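Local atomic coordinates of 4-hydroxy-3-methylbut-2-enyl diphosphate reductase (Aquifex aeolicus, PDB entry 3DNF), a protein that reduces (E)-4-hydroxy-3-methylbut-2-enyl diphosphate to isopentenyl and dimethylallyl diphosphate, the last step of the non-mevalonate isoprenoid pathway, with the help of an iron-sulfur cluster. Residues V210-I215 / N237-E242; E61-G66 / E82-K87; F115-G120 / E157-V162. One frame throughout, in Å; residues are numbered along the deposited sequence.

Contact 1: residues V210-I215 / N237-E242; sequences VDVMII and NTYHIE
The ring of Y239 is met at its edge, close to its plane, by the methyl CG2 of V212, 3.9 Å from CD1 of Y239, while W251 stacks on the ring. CG2 of V212 stands anti to its backbone N, and that torsion turns the methyl to the neighbouring strand, the valine side chain running nearly perpendicular to that of the tyrosine. On the same side of the sheet CG2 of I214 packs on CG1 of I241 at 3.8 Å. Branched aliphatic residues suit such positions, being compact and at ease in extended backbone. On the other side CG2 of T238 touches CG1 of I215 at 3.7 Å, and OG1 of T238 lies against CB of M213 at 3.4 Å and is hydrogen-bonded to S231 and to the backbone O of N235.

The backbones run parallel, laced by four hydrogen bonds, among them M213 N to N237 O (2.9 Å). This is a right-handed beta-alpha-beta crossover: helix 222-234 links the two strands and packs on the side of M213, T238 and H240. Strand 257-262 flanks 212-216 on its other side, 238-241 is an outermost strand of this four-stranded sheet within the chain, and helix 268-281 lies against I214 and I241.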
ATOM      1  N   VAL B 210     -28.177 -15.262  20.548  1.00 31.04           N
ATOM      2  CA  VAL B 210     -28.234 -16.065  21.782  1.00 30.67           C
ATOM      3  C   VAL B 210     -28.529 -15.167  22.992  1.00 30.63           C
ATOM      4  O   VAL B 210     -28.364 -13.947  22.924  1.00 30.52           O
ATOM      5  CB  VAL B 210     -26.909 -16.878  22.055  1.00 30.77           C
ATOM      6  CG1 VAL B 210     -26.616 -17.900  20.949  1.00 30.69           C
ATOM      7  CG2 VAL B 210     -25.705 -15.950  22.272  1.00 29.81           C
ATOM      8  N   ASP B 211     -28.954 -15.772  24.100  1.00 30.63           N
ATOM      9  CA  ASP B 211     -29.216 -15.024  25.329  1.00 30.62           C
ATOM     10  C   ASP B 211     -27.950 -14.633  26.089  1.00 30.68           C
ATOM     11  O   ASP B 211     -27.805 -13.484  26.510  1.00 30.96           O
ATOM     12  CB  ASP B 211     -30.174 -15.793  26.237  1.00 30.83           C
ATOM     13  CG  ASP B 211     -31.608 -15.799  25.659  1.00 30.88           C
ATOM     14  OD1 ASP B 211     -32.103 -14.550  25.361  1.00 30.70           O
ATOM     15  OD2 ASP B 211     -32.240 -17.045  25.490  1.00 32.30           O
ATOM     16  N   VAL B 212     -27.038 -15.586  26.261  1.00 30.61           N
ATOM     17  CA  VAL B 212     -25.777 -15.325  26.952  1.00 30.35           C
ATOM     18  C   VAL B 212     -24.627 -15.773  26.077  1.00 30.05           C
ATOM     19  O   VAL B 212     -24.714 -16.807  25.412  1.00 29.98           O
ATOM     20  CB  VAL B 212     -25.697 -16.033  28.341  1.00 30.78           C
ATOM     21  CG1 VAL B 212     -26.268 -17.449  28.276  1.00 32.06           C
ATOM     22  CG2 VAL B 212     -24.257 -16.073  28.879  1.00 30.39           C
ATOM     23  N   MET B 213     -23.574 -14.960  26.079  1.00 29.55           N
ATOM     24  CA  MET B 213     -22.316 -15.271  25.420  1.00 29.76           C
ATOM     25  C   MET B 213     -21.243 -15.570  26.462  1.00 29.29           C
ATOM     26  O   MET B 213     -21.029 -14.784  27.387  1.00 28.56           O
ATOM     27  CB  MET B 213     -21.891 -14.096  24.529  1.00 29.84           C
ATOM     28  CG  MET B 213     -22.467 -14.133  23.120  1.00 30.46           C
ATOM     29  SD  MET B 213     -22.004 -15.640  22.205  1.00 32.68           S
ATOM     30  CE  MET B 213     -20.246 -15.438  21.899  1.00 31.40           C
ATOM     31  N   ILE B 214     -20.585 -16.719  26.309  1.00 29.71           N
ATOM     32  CA  ILE B 214     -19.411 -17.090  27.109  1.00 29.83           C
ATOM     33  C   ILE B 214     -18.145 -17.050  26.254  1.00 29.54           C
ATOM     34  O   ILE B 214     -18.068 -17.716  25.221  1.00 29.65           O
ATOM     35  CB  ILE B 214     -19.551 -18.510  27.745  1.00 29.75           C
ATOM     36  CG1 ILE B 214     -20.857 -18.648  28.545  1.00 29.39           C
ATOM     37  CG2 ILE B 214     -18.307 -18.863  28.591  1.00 29.79           C
ATOM     38  CD1 ILE B 214     -21.058 -17.627  29.693  1.00 28.12           C
ATOM     39  N   ILE B 215     -17.166 -16.263  26.693  1.00 29.46           N
ATOM     40  CA  ILE B 215     -15.872 -16.143  26.018  1.00 29.50           C
ATOM     41  C   ILE B 215     -14.789 -16.725  26.930  1.00 29.92           C
ATOM     42  O   ILE B 215     -14.591 -16.258  28.062  1.00 30.21           O
ATOM     43  CB  ILE B 215     -15.550 -14.656  25.631  1.00 29.69           C
ATOM     44  CG1 ILE B 215     -16.618 -14.062  24.676  1.00 29.02           C
ATOM     45  CG2 ILE B 215     -14.122 -14.512  25.095  1.00 29.49           C
ATOM     46  CD1 ILE B 215     -16.833 -14.809  23.354  1.00 30.95           C
ATOM     47  N   ASN B 237     -24.859  -9.655  27.991  1.00 33.91           N
ATOM     48  CA  ASN B 237     -24.686 -10.880  28.769  1.00 33.38           C
ATOM     49  C   ASN B 237     -23.507 -11.707  28.283  1.00 32.90           C
ATOM     50  O   ASN B 237     -23.584 -12.938  28.203  1.00 32.66           O
ATOM     51  CB  ASN B 237     -25.981 -11.695  28.764  1.00 34.13           C
ATOM     52  CG  ASN B 237     -27.161 -10.907  29.289  1.00 34.79           C
ATOM     53  OD1 ASN B 237     -27.079 -10.364  30.424  1.00 36.26           O
ATOM     54  ND2 ASN B 237     -28.177 -10.822  28.568  1.00 36.97           N
ATOM     55  N   THR B 238     -22.417 -11.004  27.946  1.00 31.63           N
ATOM     56  CA  THR B 238     -21.166 -11.663  27.627  1.00 30.85           C
ATOM     57  C   THR B 238     -20.339 -11.707  28.930  1.00 30.16           C
ATOM     58  O   THR B 238     -20.223 -10.711  29.658  1.00 29.18           O
ATOM     59  CB  THR B 238     -20.373 -10.933  26.518  1.00 30.94           C
ATOM     60  OG1 THR B 238     -21.165 -10.881  25.321  1.00 31.04           O
ATOM     61  CG2 THR B 238     -19.029 -11.658  26.222  1.00 30.50           C
ATOM     62  N   TYR B 239     -19.761 -12.883  29.218  1.00 29.54           N
ATOM     63  CA  TYR B 239     -18.927 -13.046  30.387  1.00 29.12           C
ATOM     64  C   TYR B 239     -17.659 -13.683  29.912  1.00 29.08           C
ATOM     65  O   TYR B 239     -17.697 -14.653  29.152  1.00 29.30           O
ATOM     66  CB  TYR B 239     -19.627 -13.919  31.427  1.00 29.38           C
ATOM     67  CG  TYR B 239     -20.968 -13.353  31.868  1.00 29.36           C
ATOM     68  CD1 TYR B 239     -22.154 -13.766  31.260  1.00 30.00           C
ATOM     69  CD2 TYR B 239     -21.045 -12.386  32.874  1.00 29.76           C
ATOM     70  CE1 TYR B 239     -23.386 -13.239  31.646  1.00 30.34           C
ATOM     71  CE2 TYR B 239     -22.269 -11.856  33.272  1.00 29.98           C
ATOM     72  CZ  TYR B 239     -23.438 -12.287  32.655  1.00 29.84           C
ATOM     73  OH  TYR B 239     -24.655 -11.762  33.049  1.00 29.62           O
ATOM     74  N   HIS B 240     -16.534 -13.113  30.320  1.00 28.79           N
ATOM     75  CA  HIS B 240     -15.250 -13.732  30.028  1.00 28.63           C
ATOM     76  C   HIS B 240     -14.811 -14.622  31.199  1.00 29.04           C
ATOM     77  O   HIS B 240     -14.906 -14.215  32.357  1.00 29.05           O
ATOM     78  CB  HIS B 240     -14.195 -12.667  29.710  1.00 28.59           C
ATOM     79  CG  HIS B 240     -12.799 -13.199  29.716  1.00 27.75           C
ATOM     80  ND1 HIS B 240     -11.921 -12.965  30.753  1.00 27.19           N
ATOM     81  CD2 HIS B 240     -12.144 -14.000  28.842  1.00 26.69           C
ATOM     82  CE1 HIS B 240     -10.780 -13.581  30.508  1.00 28.48           C
ATOM     83  NE2 HIS B 240     -10.890 -14.214  29.356  1.00 24.72           N
ATOM     84  N   ILE B 241     -14.357 -15.843  30.902  1.00 29.53           N
ATOM     85  CA  ILE B 241     -13.907 -16.778  31.945  1.00 30.06           C
ATOM     86  C   ILE B 241     -12.648 -17.551  31.522  1.00 30.87           C
ATOM     87  O   ILE B 241     -12.423 -17.760  30.332  1.00 30.36           O
ATOM     88  CB  ILE B 241     -15.016 -17.790  32.367  1.00 30.12           C
ATOM     89  CG1 ILE B 241     -15.470 -18.641  31.178  1.00 31.06           C
ATOM     90  CG2 ILE B 241     -16.217 -17.077  32.997  1.00 29.60           C
ATOM     91  CD1 ILE B 241     -16.130 -19.947  31.577  1.00 33.22           C
ATOM     92  N   GLU B 242     -11.846 -17.960  32.507  1.00 31.51           N
ATOM     93  CA  GLU B 242     -10.655 -18.783  32.269  1.00 32.65           C
ATOM     94  C   GLU B 242     -10.929 -20.270  32.530  1.00 33.29           C
ATOM     95  O   GLU B 242     -10.286 -21.144  31.936  1.00 33.47           O
ATOM     96  CB  GLU B 242      -9.497 -18.306  33.143  1.00 32.43           C
ATOM     97  CG  GLU B 242      -8.829 -17.040  32.647  1.00 32.59           C
ATOM     98  CD  GLU B 242      -7.656 -16.620  33.514  1.00 32.88           C
ATOM     99  OE1 GLU B 242      -7.704 -16.850  34.746  1.00 34.02           O
ATOM    100  OE2 GLU B 242      -6.688 -16.045  32.966  1.00 32.91           O
TER
HETATM  101  O   HOH W   1     -28.741 -10.383  26.027  1.00 54.70           O

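Contact 2: residues E61-G66 / E82-K87; sequences EEFKEG and EALRKK
This is a lysine-centred polar contact beside a small apolar patch, joining the loop between strands 55-57 and 68-71 to helix 78-86 and to K87 after it. CG of K87 anti to the backbone N (chi1 -169°) and the rest of the chain straight send NZ across to the loop. There NZ makes a salt bridge with OE2 of E61 at 2.6 Å, meeting that oxygen on its anti side and 23° out of the carboxylate plane. E61 reaches toward the lysine from the loop, bending at chi2 to bring its carboxylate round. NZ also donates to the backbone O of F63 at 2.8 Å, nearly in line with the carbonyl bond. One charge thus ties together a carboxylate and a main-chain carbonyl, a task suited to a long, flexible lysine. With K87 cut back to an alanine, E61 would probably lose its ion-pair mate and the carbonyl of F63 this donor, and this part of the loop would be less firmly tied.

Beside these polar groups, CD2 of L84 packs on CE1 of F63 at 3.7 Å, the two side chains set roughly perpendicular. Both are buried, as their hydrocarbon character demands, and both also touch L37. F63 reaches L89 as well, L84 lies on V91 of strand 90-93, and a backbone bond between G66 and G88 fastens the loop to the segment leading into that strand.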
ATOM      1  N   GLU B  61      18.759 -26.585  26.846  1.00 31.35           N
ATOM      2  CA  GLU B  61      19.357 -27.437  25.839  1.00 31.98           C
ATOM      3  C   GLU B  61      19.510 -28.834  26.481  1.00 31.87           C
ATOM      4  O   GLU B  61      20.508 -29.549  26.299  1.00 32.24           O
ATOM      5  CB  GLU B  61      20.675 -26.781  25.384  1.00 32.62           C
ATOM      6  CG  GLU B  61      21.428 -27.437  24.240  1.00 33.67           C
ATOM      7  CD  GLU B  61      20.714 -27.480  22.898  1.00 32.95           C
ATOM      8  OE1 GLU B  61      19.957 -26.581  22.471  1.00 35.05           O
ATOM      9  OE2 GLU B  61      20.925 -28.489  22.202  1.00 35.24           O
ATOM     10  N   GLU B  62      18.489 -29.251  27.234  1.00 30.73           N
ATOM     11  CA  GLU B  62      18.601 -30.487  28.006  1.00 32.58           C
ATOM     12  C   GLU B  62      18.403 -31.779  27.199  1.00 32.62           C
ATOM     13  O   GLU B  62      18.786 -32.843  27.671  1.00 32.62           O
ATOM     14  CB  GLU B  62      17.638 -30.496  29.207  1.00 33.45           C
ATOM     15  CG  GLU B  62      16.157 -30.545  28.829  1.00 33.68           C
ATOM     16  CD  GLU B  62      15.501 -29.172  28.669  1.00 34.18           C
ATOM     17  OE1 GLU B  62      16.113 -28.243  28.084  1.00 32.99           O
ATOM     18  OE2 GLU B  62      14.358 -29.041  29.141  1.00 34.94           O
ATOM     19  N   PHE B  63      17.768 -31.698  26.027  1.00 32.19           N
ATOM     20  CA  PHE B  63      17.560 -32.881  25.158  1.00 32.47           C
ATOM     21  C   PHE B  63      18.884 -33.438  24.651  1.00 33.32           C
ATOM     22  O   PHE B  63      19.862 -32.701  24.467  1.00 32.67           O
ATOM     23  CB  PHE B  63      16.577 -32.570  24.010  1.00 32.51           C
ATOM     24  CG  PHE B  63      16.630 -31.116  23.546  1.00 33.07           C
ATOM     25  CD1 PHE B  63      17.683 -30.684  22.749  1.00 33.63           C
ATOM     26  CD2 PHE B  63      15.649 -30.196  23.917  1.00 36.41           C
ATOM     27  CE1 PHE B  63      17.784 -29.367  22.313  1.00 34.75           C
ATOM     28  CE2 PHE B  63      15.731 -28.852  23.465  1.00 34.07           C
ATOM     29  CZ  PHE B  63      16.815 -28.454  22.674  1.00 34.37           C
ATOM     30  N   LYS B  64      18.918 -34.752  24.468  1.00 33.63           N
ATOM     31  CA  LYS B  64      20.139 -35.453  24.114  1.00 33.83           C
ATOM     32  C   LYS B  64      19.970 -36.268  22.842  1.00 33.64           C
ATOM     33  O   LYS B  64      18.861 -36.502  22.380  1.00 32.48           O
ATOM     34  CB  LYS B  64      20.606 -36.344  25.275  1.00 34.11           C
ATOM     35  CG  LYS B  64      19.811 -37.623  25.462  1.00 34.69           C
ATOM     36  CD  LYS B  64      19.989 -38.094  26.896  1.00 41.62           C
ATOM     37  CE  LYS B  64      20.068 -39.604  27.100  1.00 42.43           C
ATOM     38  NZ  LYS B  64      19.194 -40.553  26.378  1.00 42.74           N
ATOM     39  N   GLU B  65      21.085 -36.746  22.297  1.00 33.12           N
ATOM     40  CA  GLU B  65      21.036 -37.539  21.071  1.00 33.31           C
ATOM     41  C   GLU B  65      19.920 -38.580  21.206  1.00 30.74           C
ATOM     42  O   GLU B  65      19.814 -39.289  22.224  1.00 31.19           O
ATOM     43  CB  GLU B  65      22.369 -38.246  20.825  1.00 33.54           C
ATOM     44  CG  GLU B  65      22.413 -39.026  19.528  1.00 35.41           C
ATOM     45  CD  GLU B  65      23.688 -39.845  19.370  1.00 36.83           C
ATOM     46  OE1 GLU B  65      24.256 -40.310  20.380  1.00 42.48           O
ATOM     47  OE2 GLU B  65      24.106 -40.036  18.216  1.00 41.04           O
ATOM     48  N   GLY B  66      19.119 -38.683  20.163  1.00 29.66           N
ATOM     49  CA  GLY B  66      18.059 -39.698  20.138  1.00 29.57           C
ATOM     50  C   GLY B  66      16.739 -39.217  20.666  1.00 30.81           C
ATOM     51  O   GLY B  66      15.711 -39.895  20.459  1.00 31.22           O
ATOM     52  N   GLU B  82      18.880 -26.920  11.584  1.00 30.25           N
ATOM     53  CA  GLU B  82      19.990 -27.779  11.175  1.00 30.26           C
ATOM     54  C   GLU B  82      20.887 -28.137  12.370  1.00 29.19           C
ATOM     55  O   GLU B  82      21.351 -29.263  12.473  1.00 28.83           O
ATOM     56  CB  GLU B  82      20.801 -27.179  10.002  1.00 31.15           C
ATOM     57  CG  GLU B  82      21.918 -28.088   9.484  1.00 35.83           C
ATOM     58  CD  GLU B  82      21.447 -29.413   8.840  1.00 41.96           C
ATOM     59  OE1 GLU B  82      20.235 -29.619   8.576  1.00 44.24           O
ATOM     60  OE2 GLU B  82      22.341 -30.264   8.582  1.00 45.16           O
ATOM     61  N   ALA B  83      21.131 -27.176  13.265  1.00 28.45           N
ATOM     62  CA  ALA B  83      21.897 -27.403  14.502  1.00 28.31           C
ATOM     63  C   ALA B  83      21.275 -28.529  15.343  1.00 28.39           C
ATOM     64  O   ALA B  83      22.005 -29.359  15.912  1.00 28.43           O
ATOM     65  CB  ALA B  83      21.974 -26.087  15.355  1.00 29.68           C
ATOM     66  N   LEU B  84      19.952 -28.523  15.458  1.00 27.74           N
ATOM     67  CA  LEU B  84      19.230 -29.563  16.181  1.00 28.07           C
ATOM     68  C   LEU B  84      19.420 -30.946  15.543  1.00 28.30           C
ATOM     69  O   LEU B  84      19.672 -31.933  16.276  1.00 29.28           O
ATOM     70  CB  LEU B  84      17.751 -29.203  16.358  1.00 28.02           C
ATOM     71  CG  LEU B  84      17.609 -27.989  17.330  1.00 28.44           C
ATOM     72  CD1 LEU B  84      16.257 -27.407  17.101  1.00 30.79           C
ATOM     73  CD2 LEU B  84      17.924 -28.248  18.788  1.00 30.29           C
ATOM     74  N   ARG B  85      19.280 -31.004  14.219  1.00 28.49           N
ATOM     75  CA  ARG B  85      19.545 -32.252  13.447  1.00 29.22           C
ATOM     76  C   ARG B  85      20.958 -32.760  13.674  1.00 29.59           C
ATOM     77  O   ARG B  85      21.175 -33.965  13.884  1.00 28.86           O
ATOM     78  CB  ARG B  85      19.290 -32.022  11.948  1.00 30.27           C
ATOM     79  CG  ARG B  85      17.809 -31.778  11.623  1.00 31.26           C
ATOM     80  CD  ARG B  85      17.552 -31.690  10.091  1.00 31.16           C
ATOM     81  NE  ARG B  85      16.219 -31.137   9.820  1.00 36.57           N
ATOM     82  CZ  ARG B  85      15.067 -31.790   9.986  1.00 38.91           C
ATOM     83  NH1 ARG B  85      15.046 -33.036  10.442  1.00 41.88           N
ATOM     84  NH2 ARG B  85      13.917 -31.200   9.715  1.00 41.38           N
ATOM     85  N   LYS B  86      21.934 -31.864  13.647  1.00 29.27           N
ATOM     86  CA  LYS B  86      23.339 -32.256  13.814  1.00 30.07           C
ATOM     87  C   LYS B  86      23.646 -32.809  15.205  1.00 30.49           C
ATOM     88  O   LYS B  86      24.592 -33.555  15.376  1.00 30.42           O
ATOM     89  CB  LYS B  86      24.263 -31.078  13.496  1.00 29.96           C
ATOM     90  CG  LYS B  86      24.369 -30.793  12.019  1.00 34.00           C
ATOM     91  CD  LYS B  86      25.659 -30.039  11.741  1.00 39.10           C
ATOM     92  CE  LYS B  86      25.469 -28.557  11.951  1.00 41.15           C
ATOM     93  NZ  LYS B  86      26.835 -27.950  11.838  1.00 40.87           N
ATOM     94  N   LYS B  87      22.807 -32.481  16.188  1.00 31.03           N
ATOM     95  CA  LYS B  87      22.955 -32.972  17.564  1.00 31.29           C
ATOM     96  C   LYS B  87      22.357 -34.394  17.705  1.00 31.01           C
ATOM     97  O   LYS B  87      22.386 -35.017  18.779  1.00 31.62           O
ATOM     98  CB  LYS B  87      22.299 -31.987  18.549  1.00 32.69           C
ATOM     99  CG  LYS B  87      22.633 -32.274  19.996  1.00 32.41           C
ATOM    100  CD  LYS B  87      21.831 -31.422  20.939  1.00 34.10           C
ATOM    101  CE  LYS B  87      22.224 -31.724  22.376  1.00 31.97           C
ATOM    102  NZ  LYS B  87      21.536 -30.780  23.327  1.00 28.17           N
TER

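Contact 3: residues F115-G120 / E157-V162; sequences FVVLVG and ERVGIV
V117 lies against V159 and I161 of the adjacent parallel strand. From its backbone outward, CB passes 4.0 Å from the carbonyl O of G160 and also approaches CG1 of I161. CG2 of V117, placed opposite the carbonyl carbon across the CA-CB bond, is thereby brought against CG1 of V159 at 3.7 Å, the two valines meeting at a slant. Further along this face, CG2 of V119 touches CG2 of I161 at 3.8 Å. The opposite face is carried by V116, L118 and V162: CG1 of V116 looks along the sheet to CG2 of V162 at 4.4 Å, a looser approach, and G160, lacking a side chain, lies opposite V116.

The backbone bonds alternate in direction as parallel strands require, V117 N donating to G160 O at 2.7 Å and V162 N to V117 O at 2.9 Å. Beta-branched residues suit these buried positions because they fill the faces of an extended strand with little conformational freedom to lose. R158, at the strand start, turns its guanidinium to E185 and Y114 instead.

Helices 97-111 and 125-136 cover the face of V116 and L118, and helix 169-182 packs on V119 and I161. The pair forms the middle of a four-stranded parallel sheet with helices on both faces, the open alpha/beta arrangement of one lobe of this trilobal enzyme.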
ATOM      1  N   PHE B 115      14.148  -5.625  -2.162  1.00 29.80           N
ATOM      2  CA  PHE B 115      14.551  -5.420  -0.761  1.00 29.86           C
ATOM      3  C   PHE B 115      13.293  -5.733   0.079  1.00 29.37           C
ATOM      4  O   PHE B 115      12.245  -5.217  -0.212  1.00 30.05           O
ATOM      5  CB  PHE B 115      14.935  -3.958  -0.552  1.00 30.97           C
ATOM      6  CG  PHE B 115      15.308  -3.618   0.866  1.00 31.67           C
ATOM      7  CD1 PHE B 115      16.612  -3.816   1.321  1.00 32.24           C
ATOM      8  CD2 PHE B 115      14.355  -3.091   1.748  1.00 31.18           C
ATOM      9  CE1 PHE B 115      16.969  -3.489   2.647  1.00 33.86           C
ATOM     10  CE2 PHE B 115      14.701  -2.760   3.080  1.00 31.92           C
ATOM     11  CZ  PHE B 115      16.011  -2.942   3.520  1.00 33.64           C
ATOM     12  N   VAL B 116      13.418  -6.584   1.082  1.00 28.58           N
ATOM     13  CA  VAL B 116      12.212  -7.110   1.764  1.00 29.53           C
ATOM     14  C   VAL B 116      11.885  -6.286   3.022  1.00 29.18           C
ATOM     15  O   VAL B 116      12.719  -6.061   3.897  1.00 30.88           O
ATOM     16  CB  VAL B 116      12.372  -8.614   2.086  1.00 29.91           C
ATOM     17  CG1 VAL B 116      11.201  -9.144   2.952  1.00 29.13           C
ATOM     18  CG2 VAL B 116      12.411  -9.404   0.768  1.00 29.34           C
ATOM     19  N   VAL B 117      10.608  -5.930   3.141  1.00 28.85           N
ATOM     20  CA  VAL B 117      10.066  -5.424   4.372  1.00 28.71           C
ATOM     21  C   VAL B 117       9.114  -6.451   5.005  1.00 28.21           C
ATOM     22  O   VAL B 117       8.197  -6.926   4.355  1.00 28.37           O
ATOM     23  CB  VAL B 117       9.338  -4.111   4.087  1.00 28.59           C
ATOM     24  CG1 VAL B 117       8.386  -3.755   5.235  1.00 29.85           C
ATOM     25  CG2 VAL B 117      10.349  -2.970   3.812  1.00 30.42           C
ATOM     26  N   LEU B 118       9.428  -6.859   6.220  1.00 27.99           N
ATOM     27  CA  LEU B 118       8.567  -7.782   6.982  0.70 28.69           C
ATOM     28  C   LEU B 118       7.822  -6.923   7.992  1.00 28.36           C
ATOM     29  O   LEU B 118       8.435  -6.410   8.915  1.00 28.79           O
ATOM     30  CB  LEU B 118       9.428  -8.841   7.685  0.70 28.64           C
ATOM     31  CG  LEU B 118       8.808  -9.833   8.667  0.70 28.83           C
ATOM     32  CD1 LEU B 118       7.655 -10.557   7.992  0.70 30.66           C
ATOM     33  CD2 LEU B 118       9.924 -10.815   9.128  0.70 29.86           C
ATOM     34  N   VAL B 119       6.494  -6.791   7.831  1.00 28.77           N
ATOM     35  CA  VAL B 119       5.694  -6.018   8.782  1.00 28.50           C
ATOM     36  C   VAL B 119       5.327  -6.927   9.972  1.00 28.88           C
ATOM     37  O   VAL B 119       4.653  -7.956   9.827  1.00 30.01           O
ATOM     38  CB  VAL B 119       4.401  -5.379   8.127  1.00 28.28           C
ATOM     39  CG1 VAL B 119       3.666  -4.507   9.164  1.00 26.55           C
ATOM     40  CG2 VAL B 119       4.758  -4.555   6.860  1.00 29.22           C
ATOM     41  N   GLY B 120       5.870  -6.604  11.133  1.00 29.89           N
ATOM     42  CA  GLY B 120       5.671  -7.465  12.301  1.00 30.09           C
ATOM     43  C   GLY B 120       6.423  -6.984  13.521  1.00 31.85           C
ATOM     44  O   GLY B 120       7.055  -5.930  13.493  1.00 30.86           O
ATOM     45  N   GLU B 157      14.697   1.071  -4.709  1.00 33.23           N
ATOM     46  CA  GLU B 157      13.731   1.377  -5.761  1.00 34.06           C
ATOM     47  C   GLU B 157      12.652   0.315  -5.846  1.00 33.28           C
ATOM     48  O   GLU B 157      11.564   0.598  -6.316  1.00 33.48           O
ATOM     49  CB  GLU B 157      14.422   1.523  -7.097  1.00 36.12           C
ATOM     50  CG  GLU B 157      15.363   2.720  -7.089  1.00 39.52           C
ATOM     51  CD  GLU B 157      15.932   3.037  -8.452  1.00 47.45           C
ATOM     52  OE1 GLU B 157      15.998   2.117  -9.299  1.00 50.05           O
ATOM     53  OE2 GLU B 157      16.331   4.210  -8.669  1.00 50.96           O
ATOM     54  N   ARG B 158      13.001  -0.911  -5.458  1.00 31.44           N
ATOM     55  CA  ARG B 158      12.052  -2.039  -5.498  1.00 30.91           C
ATOM     56  C   ARG B 158      11.956  -2.699  -4.137  1.00 30.82           C
ATOM     57  O   ARG B 158      12.932  -3.261  -3.617  1.00 30.14           O
ATOM     58  CB  ARG B 158      12.426  -3.052  -6.562  1.00 31.60           C
ATOM     59  CG  ARG B 158      12.675  -2.382  -7.945  1.00 34.67           C
ATOM     60  CD  ARG B 158      13.186  -3.399  -8.947  1.00 37.35           C
ATOM     61  NE  ARG B 158      12.150  -4.340  -9.362  1.00 39.82           N
ATOM     62  CZ  ARG B 158      12.241  -5.660  -9.221  1.00 39.79           C
ATOM     63  NH1 ARG B 158      13.317  -6.190  -8.675  1.00 39.18           N
ATOM     64  NH2 ARG B 158      11.271  -6.447  -9.653  1.00 39.15           N
ATOM     65  N   VAL B 159      10.763  -2.596  -3.553  1.00 29.40           N
ATOM     66  CA  VAL B 159      10.533  -3.098  -2.208  1.00 28.55           C
ATOM     67  C   VAL B 159       9.451  -4.173  -2.232  1.00 27.97           C
ATOM     68  O   VAL B 159       8.394  -3.971  -2.818  1.00 27.69           O
ATOM     69  CB  VAL B 159      10.164  -1.985  -1.165  1.00 28.27           C
ATOM     70  CG1 VAL B 159       9.800  -2.601   0.193  1.00 30.55           C
ATOM     71  CG2 VAL B 159      11.298  -0.978  -1.027  1.00 28.87           C
ATOM     72  N   GLY B 160       9.770  -5.337  -1.651  1.00 26.79           N
ATOM     73  CA  GLY B 160       8.772  -6.402  -1.450  1.00 28.81           C
ATOM     74  C   GLY B 160       8.303  -6.466  -0.014  1.00 28.08           C
ATOM     75  O   GLY B 160       9.113  -6.532   0.927  1.00 29.36           O
ATOM     76  N   ILE B 161       6.972  -6.573   0.170  1.00 27.33           N
ATOM     77  CA  ILE B 161       6.412  -6.472   1.481  1.00 28.47           C
ATOM     78  C   ILE B 161       5.646  -7.728   1.847  1.00 27.64           C
ATOM     79  O   ILE B 161       4.776  -8.161   1.074  1.00 28.02           O
ATOM     80  CB  ILE B 161       5.509  -5.208   1.619  1.00 28.54           C
ATOM     81  CG1 ILE B 161       6.322  -3.988   1.219  1.00 29.07           C
ATOM     82  CG2 ILE B 161       4.933  -5.035   3.046  1.00 28.24           C
ATOM     83  CD1 ILE B 161       5.510  -2.706   1.105  1.00 29.78           C
ATOM     84  N   VAL B 162       6.009  -8.290   3.004  1.00 26.97           N
ATOM     85  CA  VAL B 162       5.259  -9.416   3.579  1.00 28.12           C
ATOM     86  C   VAL B 162       4.837  -9.088   5.031  1.00 29.39           C
ATOM     87  O   VAL B 162       5.203  -8.029   5.576  1.00 28.71           O
ATOM     88  CB  VAL B 162       6.048 -10.747   3.518  1.00 30.18           C
ATOM     89  CG1 VAL B 162       6.297 -11.112   2.057  1.00 31.60           C
ATOM     90  CG2 VAL B 162       7.313 -10.669   4.334  1.00 29.63           C
TER

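How the contacts relate
Contacts 1 and 3 are buried pairs of parallel strands, held by regular backbone hydrogen bonds and apolar packing, whereas contact 2 is partly exposed and rests chiefly on an ion pair and a side-chain bond to a carbonyl. They share no elements: contacts 1 and 3 lie in different four-stranded parallel sheets, and contact 2 lies beside the third, consistent with the three lobes of the enzyme. Contact 3 takes the two central strands of its sheet, while contact 1 includes an outermost strand, where a tyrosine and a histidine are partly exposed; contact 2 lies at the periphery, between a loop and a helix. The centres stand about 34 to 45 Å apart, and none of the contacts touches another.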